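Local coordinates for protein pyruvate kinase (Cryptosporidium parvum, PDB 4DRS) that probably catalyses the last step of glycolysis, transferring the phosphoryl group of phosphoenolpyruvate to ADP to give pyruvate and ATP, at residues C50-S55 / S71-N76; D231-S236 / S263-I268. One frame throughout, in Å; residues are numbered along the deposited sequence.

Interaction 1: residues C50-S55 / S71-N76. With ACT (acetate ion), chain G.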
loop_
_atom_site.group_PDB
_atom_site.type_symbol
_atom_site.label_atom_id
_atom_site.label_comp_id
_atom_site.label_asym_id
_atom_site.label_seq_id
_atom_site.Cartn_x
_atom_site.Cartn_y
_atom_site.Cartn_z
ATOM N N CYS A 50 -20.187 -33.791 4.990
ATOM C CA CYS A 50 -21.435 -34.206 5.643
ATOM C C CYS A 50 -21.212 -35.464 6.450
ATOM O O CYS A 50 -20.606 -36.419 5.967
ATOM C CB CYS A 50 -22.549 -34.472 4.627
ATOM S SG CYS A 50 -22.984 -33.064 3.595
ATOM N N THR A 51 -21.706 -35.456 7.682
ATOM C CA THR A 51 -21.643 -36.619 8.545
ATOM C C THR A 51 -22.804 -37.533 8.206
ATOM O O THR A 51 -23.964 -37.103 8.197
ATOM C CB THR A 51 -21.707 -36.218 10.028
ATOM O OG1 THR A 51 -20.676 -35.258 10.300
ATOM C CG2 THR A 51 -21.521 -37.438 10.926
ATOM N N ILE A 52 -22.487 -38.790 7.913
ATOM C CA ILE A 52 -23.507 -39.751 7.526
ATOM C C ILE A 52 -23.963 -40.565 8.729
ATOM O O ILE A 52 -23.158 -41.196 9.411
ATOM C CB ILE A 52 -23.039 -40.687 6.379
ATOM C CG1 ILE A 52 -22.325 -39.905 5.259
ATOM C CG2 ILE A 52 -24.210 -41.499 5.834
ATOM C CD1 ILE A 52 -23.089 -38.723 4.690
ATOM N N GLY A 53 -25.264 -40.532 8.987
ATOM C CA GLY A 53 -25.861 -41.317 10.055
ATOM C C GLY A 53 -27.185 -41.912 9.616
ATOM O O GLY A 53 -27.471 -41.973 8.416
ATOM N N PRO A 54 -28.014 -42.339 10.590
ATOM C CA PRO A 54 -29.296 -43.006 10.321
ATOM C C PRO A 54 -30.202 -42.242 9.353
ATOM O O PRO A 54 -30.826 -42.858 8.489
ATOM C CB PRO A 54 -29.947 -43.086 11.705
ATOM C CG PRO A 54 -28.797 -43.086 12.656
ATOM C CD PRO A 54 -27.763 -42.191 12.037
ATOM N N SER A 55 -30.254 -40.917 9.488
ATOM C CA SER A 55 -31.138 -40.072 8.676
ATOM C C SER A 55 -30.819 -40.036 7.181
ATOM O O SER A 55 -31.671 -39.654 6.381
ATOM C CB SER A 55 -31.164 -38.642 9.229
ATOM O OG SER A 55 -31.822 -38.595 10.480
ATOM N N SER A 71 -18.977 -32.845 -0.644
ATOM C CA SER A 71 -17.668 -33.180 -1.212
ATOM C C SER A 71 -17.109 -34.432 -0.548
ATOM O O SER A 71 -16.520 -35.288 -1.211
ATOM C CB SER A 71 -16.671 -32.036 -1.003
ATOM O OG SER A 71 -17.156 -30.813 -1.519
ATOM N N VAL A 72 -17.284 -34.508 0.770
ATOM C CA VAL A 72 -16.722 -35.576 1.590
ATOM C C VAL A 72 -17.805 -36.138 2.517
ATOM O O VAL A 72 -18.556 -35.377 3.139
ATOM C CB VAL A 72 -15.537 -35.064 2.445
ATOM C CG1 VAL A 72 -15.019 -36.151 3.376
ATOM C CG2 VAL A 72 -14.410 -34.543 1.568
ATOM N N ALA A 73 -17.883 -37.464 2.597
ATOM C CA ALA A 73 -18.748 -38.130 3.567
ATOM C C ALA A 73 -17.935 -38.555 4.790
ATOM O O ALA A 73 -16.866 -39.161 4.656
ATOM C CB ALA A 73 -19.440 -39.328 2.936
ATOM N N ARG A 74 -18.447 -38.224 5.975
ATOM C CA ARG A 74 -17.769 -38.512 7.237
ATOM C C ARG A 74 -18.494 -39.572 8.048
ATOM O O ARG A 74 -19.715 -39.521 8.221
ATOM C CB ARG A 74 -17.635 -37.235 8.063
ATOM C CG ARG A 74 -17.070 -37.405 9.467
ATOM C CD ARG A 74 -17.004 -36.049 10.149
ATOM N NE ARG A 74 -16.716 -36.137 11.576
ATOM C CZ ARG A 74 -17.628 -36.065 12.542
ATOM N NH1 ARG A 74 -18.913 -35.907 12.256
ATOM N NH2 ARG A 74 -17.249 -36.154 13.808
ATOM N N LEU A 75 -17.718 -40.529 8.542
ATOM C CA LEU A 75 -18.222 -41.591 9.387
ATOM C C LEU A 75 -17.697 -41.361 10.785
ATOM O O LEU A 75 -16.495 -41.483 11.034
ATOM C CB LEU A 75 -17.762 -42.955 8.867
ATOM C CG LEU A 75 -18.078 -43.307 7.411
ATOM C CD1 LEU A 75 -17.656 -44.734 7.091
ATOM C CD2 LEU A 75 -19.553 -43.109 7.112
ATOM N N ASN A 76 -18.597 -40.999 11.692
ATOM C CA ASN A 76 -18.242 -40.799 13.086
ATOM C C ASN A 76 -18.156 -42.134 13.817
ATOM O O ASN A 76 -19.177 -42.735 14.145
ATOM C CB ASN A 76 -19.260 -39.881 13.766
ATOM C CG ASN A 76 -18.800 -39.409 15.132
ATOM O OD1 ASN A 76 -17.846 -39.944 15.700
ATOM N ND2 ASN A 76 -19.483 -38.403 15.669
HETATM C C ACT G . -22.125 -36.240 14.683
HETATM O O ACT G . -21.023 -35.995 15.219
HETATM O OXT ACT G . -22.873 -35.324 14.297
HETATM C CH3 ACT G . -22.572 -37.662 14.489
HETATM O O HOH W 1 -21.196 -41.572 11.008
#
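Thr51 and Arg74 run side by side from neighbouring parallel strands, and Arg74 NH1 donates to Thr51 OG1 at 2.7 Å, with the hydroxyl at the edge of the guanidinium and in its plane. The Arg74 chain is extended from CG to NE, with CG opposite the backbone N (chi1 174°), which carries NH1 level with the threonine hydroxyl. Asp109 pairs with NE, so the guanidinium is held from two neighbouring strands. The tight part is the strand pairing itself: Cys50 N binds Val72 O, Cys50 O accepts from Arg74 N at 2.8 Å, and Ile52 N reaches Arg74 O along a nearly straight bond (174°). On the Ala73 side, Ile52 CG1 packs on Ala73 CB at 3.7 Å, under helices 59-68 and 82-97. Toward Asn76 the strands part and direct pairing gives way to a water that bridges Ile52 O (2.6 Å) and Asn76 N. There Asn76 ND2 makes a weak hydrogen bond to acetate O and a hydrogen bond to a glycerol, both molecules probably from the crystallisation liquor, while OD1 accepts from Ser78 N. Here the first two strands of the TIM barrel, joined by a right-handed beta-alpha-beta crossover, present Arg74 and Asn76 of the ADP site.

Interaction 2: residues D231-S236 / S263-I268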
loop_
_atom_site.group_PDB
_atom_site.type_symbol
_atom_site.label_atom_id
_atom_site.label_comp_id
_atom_site.label_asym_id
_atom_site.label_seq_id
_atom_site.Cartn_x
_atom_site.Cartn_y
_atom_site.Cartn_z
ATOM N N ASP A 231 -10.008 -42.113 2.486
ATOM C CA ASP A 231 -9.215 -40.964 2.052
ATOM C C ASP A 231 -8.697 -40.068 3.174
ATOM O O ASP A 231 -7.639 -39.437 3.033
ATOM C CB ASP A 231 -10.018 -40.147 1.049
ATOM C CG ASP A 231 -10.640 -41.015 -0.019
ATOM O OD1 ASP A 231 -9.881 -41.556 -0.856
ATOM O OD2 ASP A 231 -11.884 -41.163 -0.013
ATOM N N PHE A 232 -9.427 -40.018 4.282
ATOM C CA PHE A 232 -9.055 -39.165 5.403
ATOM C C PHE A 232 -9.251 -39.874 6.739
ATOM O O PHE A 232 -10.193 -40.661 6.911
ATOM C CB PHE A 232 -9.869 -37.859 5.390
ATOM C CG PHE A 232 -9.911 -37.179 4.051
ATOM C CD1 PHE A 232 -8.847 -36.396 3.616
ATOM C CD2 PHE A 232 -11.011 -37.329 3.219
ATOM C CE1 PHE A 232 -8.881 -35.779 2.373
ATOM C CE2 PHE A 232 -11.053 -36.710 1.977
ATOM C CZ PHE A 232 -9.987 -35.931 1.554
ATOM N N ILE A 233 -8.350 -39.586 7.673
ATOM C CA ILE A 233 -8.505 -39.969 9.063
ATOM C C ILE A 233 -8.585 -38.677 9.876
ATOM O O ILE A 233 -7.598 -37.944 9.996
ATOM C CB ILE A 233 -7.318 -40.831 9.571
ATOM C CG1 ILE A 233 -7.218 -42.145 8.791
ATOM C CG2 ILE A 233 -7.469 -41.124 11.062
ATOM C CD1 ILE A 233 -5.912 -42.890 8.987
ATOM N N ALA A 234 -9.766 -38.387 10.409
ATOM C CA ALA A 234 -9.936 -37.262 11.315
ATOM C C ALA A 234 -9.599 -37.751 12.713
ATOM O O ALA A 234 -10.363 -38.495 13.330
ATOM C CB ALA A 234 -11.354 -36.711 11.250
ATOM N N LEU A 235 -8.431 -37.349 13.191
ATOM C CA LEU A 235 -7.895 -37.840 14.449
ATOM C C LEU A 235 -8.417 -36.983 15.605
ATOM O O LEU A 235 -8.058 -35.804 15.727
ATOM C CB LEU A 235 -6.368 -37.816 14.376
ATOM C CG LEU A 235 -5.534 -38.910 15.030
ATOM C CD1 LEU A 235 -5.915 -40.287 14.506
ATOM C CD2 LEU A 235 -4.055 -38.627 14.786
ATOM N N SER A 236 -9.283 -37.566 16.432
ATOM C CA SER A 236 -9.914 -36.831 17.538
ATOM C C SER A 236 -8.960 -36.518 18.691
ATOM O O SER A 236 -8.128 -37.348 19.062
ATOM C CB SER A 236 -11.135 -37.587 18.077
ATOM O OG SER A 236 -12.159 -37.666 17.106
ATOM N N SER A 263 -0.134 -46.329 2.316
ATOM C CA SER A 263 -1.288 -45.550 1.913
ATOM C C SER A 263 -0.962 -44.055 1.889
ATOM O O SER A 263 -0.187 -43.564 2.710
ATOM C CB SER A 263 -2.454 -45.817 2.863
ATOM O OG SER A 263 -3.581 -45.040 2.513
ATOM N N SER A 264 -1.553 -43.340 0.941
ATOM C CA SER A 264 -1.426 -41.887 0.914
ATOM C C SER A 264 -2.622 -41.219 1.617
ATOM O O SER A 264 -2.898 -40.039 1.407
ATOM C CB SER A 264 -1.247 -41.383 -0.523
ATOM O OG SER A 264 -2.357 -41.746 -1.327
ATOM N N ILE A 265 -3.315 -41.988 2.457
ATOM C CA ILE A 265 -4.423 -41.488 3.271
ATOM C C ILE A 265 -3.976 -40.289 4.115
ATOM O O ILE A 265 -2.887 -40.291 4.683
ATOM C CB ILE A 265 -5.038 -42.611 4.158
ATOM C CG1 ILE A 265 -6.379 -42.161 4.750
ATOM C CG2 ILE A 265 -4.057 -43.067 5.244
ATOM C CD1 ILE A 265 -7.205 -43.273 5.362
ATOM N N LYS A 266 -4.831 -39.271 4.191
ATOM C CA LYS A 266 -4.462 -38.003 4.817
ATOM C C LYS A 266 -4.907 -37.877 6.266
ATOM O O LYS A 266 -6.036 -38.213 6.618
ATOM C CB LYS A 266 -4.954 -36.825 3.968
ATOM C CG LYS A 266 -4.071 -36.584 2.759
ATOM C CD LYS A 266 -4.837 -35.986 1.594
ATOM C CE LYS A 266 -4.135 -36.322 0.282
ATOM N NZ LYS A 266 -4.106 -37.794 0.013
ATOM N N ILE A 267 -3.988 -37.406 7.101
ATOM C CA ILE A 267 -4.235 -37.223 8.523
ATOM C C ILE A 267 -4.716 -35.804 8.780
ATOM O O ILE A 267 -4.010 -34.831 8.496
ATOM C CB ILE A 267 -2.969 -37.503 9.364
ATOM C CG1 ILE A 267 -2.504 -38.947 9.153
ATOM C CG2 ILE A 267 -3.230 -37.218 10.841
ATOM C CD1 ILE A 267 -1.122 -39.237 9.710
ATOM N N ILE A 268 -5.925 -35.703 9.310
ATOM C CA ILE A 268 -6.510 -34.422 9.657
ATOM C C ILE A 268 -6.658 -34.378 11.171
ATOM O O ILE A 268 -7.445 -35.125 11.746
ATOM C CB ILE A 268 -7.861 -34.217 8.933
ATOM C CG1 ILE A 268 -7.636 -34.275 7.416
ATOM C CG2 ILE A 268 -8.510 -32.897 9.343
ATOM C CD1 ILE A 268 -8.905 -34.354 6.608
HETATM O O HOH W 2 -6.344 -39.041 0.646
#
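Phe232 and Ile233 lie against residues 265-268 in a parallel strand pair of the TIM barrel, the two strands being linked through helix 241-252 as a beta-alpha-beta unit. Their axes make an angle of 24°.

Backbone hydrogen bonds set the register. Lys266 N donates to Asp231 O at 3.0 Å, lying well above the carbonyl plane, whereas Ile233 N meets Lys266 O nearly head-on. Ile233 O then accepts from Ile268 N, and Leu235 N closes the ladder on Ile268 O at 2.8 Å. Phe232 CA and Ala234 CA add C-H···O contacts to Lys266 O and Ile268 O.

Apolar packing divides between the two faces of the sheet. On the face of Phe232, Lys266 and Ile268, the phenyl CD1 touches the CD1 methyl of Ile268 at 3.6 Å, and Lys266 CB and CD lie beside Phe232 CD1 and CE1, the two side chains pointing the same way. Met107 of the adjoining strand also packs against Phe232 and Ile268. On the other face Ile233 and Ile265 cross at about a right angle, Ile233 CG1 lying 3.6 Å from Ile265 CD1. With CG1 of Ile265 swung opposite its own backbone N (chi1 -167°), that branch lies over the Asp231 carbonyl and reaches Ile233. Helices 215-226 and 241-252 cover this side.

Polar contacts gather at the strand entry. Ser263 OG accepts from Ile265 N in an ST turn, and Asp231 OD2 accepts from Ile106 N while OD1 forms a salt bridge with Arg461. The bent Lys266 chain returns NZ to Ser264 O at 2.9 Å, and a water accepts from NZ while donating to Asp231 O.

Overall arrangement
Interactions 1 and 2 belong to the same closed eight-stranded parallel barrel, their centres 15 Å apart: the former pairs its first and second strands, the latter its fourth and fifth. Strand 105-109 lies between strands 72-76 and 232-235, yet the two contacts meet directly where Val72 CG2 packs on Phe232 CE2 at 4.0 Å. A second approach involves the ADP site, although no ADP is bound to this chain in the model: the side chain of Ala234 comes within about 5 Å of that of Arg74 and about 9 Å of that of Asn76. Asp109 of the intervening strand, the partner of Arg74, also touches Ala234, so it contacts both segments.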